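Local atomic coordinates of UDP-glucose 4-epimerase (Campylobacter jejuni subsp. jejuni serotype O:2, PDB entry 7K3P), a protein that interconverts UDP-glucose and UDP-galactose, and probably their N-acetylated counterparts, by 4-epimerisation with bound NAD. Residues F278-K281 and E282-A286. The protein carries 2 engineered substitutions. Sequence-based numbering, arbitrary orientation.
Sequences FSVK and EVIEA
Ser279 sets its OG between its own backbone N and carbonyl carbon (chi1 75°), and Glu282 turns CG anti to its carbonyl carbon (chi1 -73°); these torsions point the hydroxyl forward to the amide of Glu282 and the glutamate chain back to the amide of Ser279. The hydroxyl of Ser279 accepts from the amide of Glu282, with 3.0 Å between OG and N. In return, Glu282 OE1 takes the N-H of Ser279 in a nearly straight bond of 2.8 Å between OE1 and N, approached 40° out of the carboxylate plane. These reciprocal bonds make a capping box at the start of helix 280-291, with Ser279 as N-cap. A serine suits this post because its short side chain can stand in for the carbonyl that a preceding turn would have offered; a glutamate three residues on is long enough to return to the N-cap amide, and its negative charge probably interacts favourably with the helix dipole. The hydroxyl also hydrogen-bonds Asp238 OD2, which ties the cap to a neighbouring loop. The first i to i+4 bond of the helix follows, Val283 N donating to Ser279 O at 3.0 Å. The motif marks a strand-to-helix junction in the C-terminal part of the chain, outside the NAD-binding Rossmann core, a part that in extended short-chain dehydrogenases/reductases helps to bind the substrate: strand 278-279 pairs antiparallel with strand 242-246 and runs straight into the helix. Aliphatic side chains suit the buried flank. Val280 and Ile284, one turn apart, lie side by side and point the same way, CG1 of Val280 resting 3.7 Å from CD1 of Ile284, and both pack on Ile229 of strand 226-230. Val283 CG2 approaches Phe278 CB at 4.1 Å, and the side chain of Val283 also meets Leu212, Ile213 and Ala216 of helix 212-220.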
ATOM      1  N   PHE A 278     -16.026  26.653   6.934  1.00 24.84           N
ATOM      2  CA  PHE A 278     -16.939  27.640   6.367  1.00 28.56           C
ATOM      3  C   PHE A 278     -18.246  26.911   6.066  1.00 30.86           C
ATOM      4  O   PHE A 278     -18.221  25.727   5.720  1.00 25.65           O
ATOM      5  CB  PHE A 278     -16.355  28.233   5.078  1.00 26.20           C
ATOM      6  CG  PHE A 278     -14.997  28.884   5.272  1.00 31.44           C
ATOM      7  CD1 PHE A 278     -14.896  30.206   5.705  1.00 29.81           C
ATOM      8  CD2 PHE A 278     -13.828  28.167   5.036  1.00 25.80           C
ATOM      9  CE1 PHE A 278     -13.645  30.810   5.885  1.00 30.22           C
ATOM     10  CE2 PHE A 278     -12.561  28.760   5.212  1.00 29.22           C
ATOM     11  CZ  PHE A 278     -12.473  30.083   5.631  1.00 29.11           C
ATOM     12  N   SER A 279     -19.379  27.602   6.196  1.00 31.03           N
ATOM     13  CA  SER A 279     -20.677  26.974   5.952  1.00 30.21           C
ATOM     14  C   SER A 279     -21.059  27.088   4.477  1.00 31.81           C
ATOM     15  O   SER A 279     -20.466  27.880   3.730  1.00 31.22           O
ATOM     16  CB  SER A 279     -21.761  27.600   6.837  1.00 31.54           C
ATOM     17  OG  SER A 279     -22.132  28.872   6.351  1.00 30.46           O
ATOM     18  N   VAL A 280     -22.032  26.278   4.060  1.00 30.06           N
ATOM     19  CA  VAL A 280     -22.532  26.298   2.686  1.00 30.07           C
ATOM     20  C   VAL A 280     -23.088  27.677   2.367  1.00 28.17           C
ATOM     21  O   VAL A 280     -22.873  28.222   1.287  1.00 27.49           O
ATOM     22  CB  VAL A 280     -23.657  25.256   2.486  1.00 27.86           C
ATOM     23  CG1 VAL A 280     -24.240  25.358   1.084  1.00 29.35           C
ATOM     24  CG2 VAL A 280     -23.135  23.834   2.761  1.00 27.24           C
ATOM     25  N   LYS A 281     -23.817  28.227   3.329  1.00 28.87           N
ATOM     26  CA  LYS A 281     -24.450  29.524   3.191  1.00 31.37           C
ATOM     27  C   LYS A 281     -23.391  30.628   3.053  1.00 33.12           C
ATOM     28  O   LYS A 281     -23.508  31.521   2.204  1.00 32.35           O
ATOM     29  CB  LYS A 281     -25.323  29.770   4.420  1.00 34.64           C
ATOM     30  CG  LYS A 281     -26.584  30.571   4.167  1.00 40.30           C
ATOM     31  CD  LYS A 281     -27.363  30.780   5.484  1.00 43.64           C
ATOM     32  CE  LYS A 281     -28.413  31.891   5.353  1.00 49.40           C
ATOM     33  NZ  LYS A 281     -29.405  31.914   6.479  1.00 58.74           N
ATOM     34  N   GLU A 282     -22.348  30.558   3.878  1.00 29.71           N
ATOM     35  CA  GLU A 282     -21.254  31.525   3.794  1.00 34.27           C
ATOM     36  C   GLU A 282     -20.581  31.501   2.416  1.00 36.26           C
ATOM     37  O   GLU A 282     -20.379  32.552   1.789  1.00 34.35           O
ATOM     38  CB  GLU A 282     -20.235  31.271   4.905  1.00 30.44           C
ATOM     39  CG  GLU A 282     -20.736  31.689   6.301  1.00 36.80           C
ATOM     40  CD  GLU A 282     -19.868  31.150   7.436  1.00 41.73           C
ATOM     41  OE1 GLU A 282     -19.058  30.230   7.176  1.00 35.89           O
ATOM     42  OE2 GLU A 282     -20.000  31.639   8.587  1.00 45.20           O
ATOM     43  N   VAL A 283     -20.258  30.298   1.942  1.00 31.26           N
ATOM     44  CA  VAL A 283     -19.590  30.140   0.659  1.00 29.90           C
ATOM     45  C   VAL A 283     -20.449  30.667  -0.492  1.00 33.56           C
ATOM     46  O   VAL A 283     -19.945  31.307  -1.420  1.00 34.16           O
ATOM     47  CB  VAL A 283     -19.191  28.663   0.410  1.00 30.04           C
ATOM     48  CG1 VAL A 283     -18.722  28.469  -1.017  1.00 30.22           C
ATOM     49  CG2 VAL A 283     -18.102  28.240   1.409  1.00 29.91           C
ATOM     50  N   ILE A 284     -21.748  30.406  -0.432  1.00 32.52           N
ATOM     51  CA  ILE A 284     -22.646  30.909  -1.468  1.00 34.85           C
ATOM     52  C   ILE A 284     -22.650  32.436  -1.488  1.00 37.29           C
ATOM     53  O   ILE A 284     -22.436  33.051  -2.541  1.00 37.61           O
ATOM     54  CB  ILE A 284     -24.072  30.368  -1.285  1.00 35.13           C
ATOM     55  CG1 ILE A 284     -24.109  28.882  -1.658  1.00 35.31           C
ATOM     56  CG2 ILE A 284     -25.056  31.168  -2.136  1.00 36.07           C
ATOM     57  CD1 ILE A 284     -25.330  28.144  -1.148  1.00 40.24           C
ATOM     58  N   GLU A 285     -22.869  33.045  -0.322  1.00 34.72           N
ATOM     59  CA  GLU A 285     -22.863  34.507  -0.209  1.00 37.77           C
ATOM     60  C   GLU A 285     -21.543  35.101  -0.719  1.00 39.88           C
ATOM     61  O   GLU A 285     -21.541  35.998  -1.564  1.00 38.74           O
ATOM     62  CB  GLU A 285     -23.128  34.951   1.239  1.00 39.00           C
ATOM     63  CG  GLU A 285     -23.558  36.428   1.377  1.00 48.04           C
ATOM     64  CD  GLU A 285     -23.541  36.943   2.825  1.00 55.60           C
ATOM     65  OE1 GLU A 285     -22.699  37.815   3.140  1.00 58.96           O
ATOM     66  OE2 GLU A 285     -24.373  36.490   3.643  1.00 59.68           O
ATOM     67  N   ALA A 286     -20.423  34.587  -0.212  1.00 37.69           N
ATOM     68  CA  ALA A 286     -19.104  35.029  -0.659  1.00 38.08           C
ATOM     69  C   ALA A 286     -18.880  34.846  -2.166  1.00 38.73           C
ATOM     70  O   ALA A 286     -18.396  35.755  -2.838  1.00 41.67           O
ATOM     71  CB  ALA A 286     -18.006  34.328   0.138  1.00 35.12           C
TER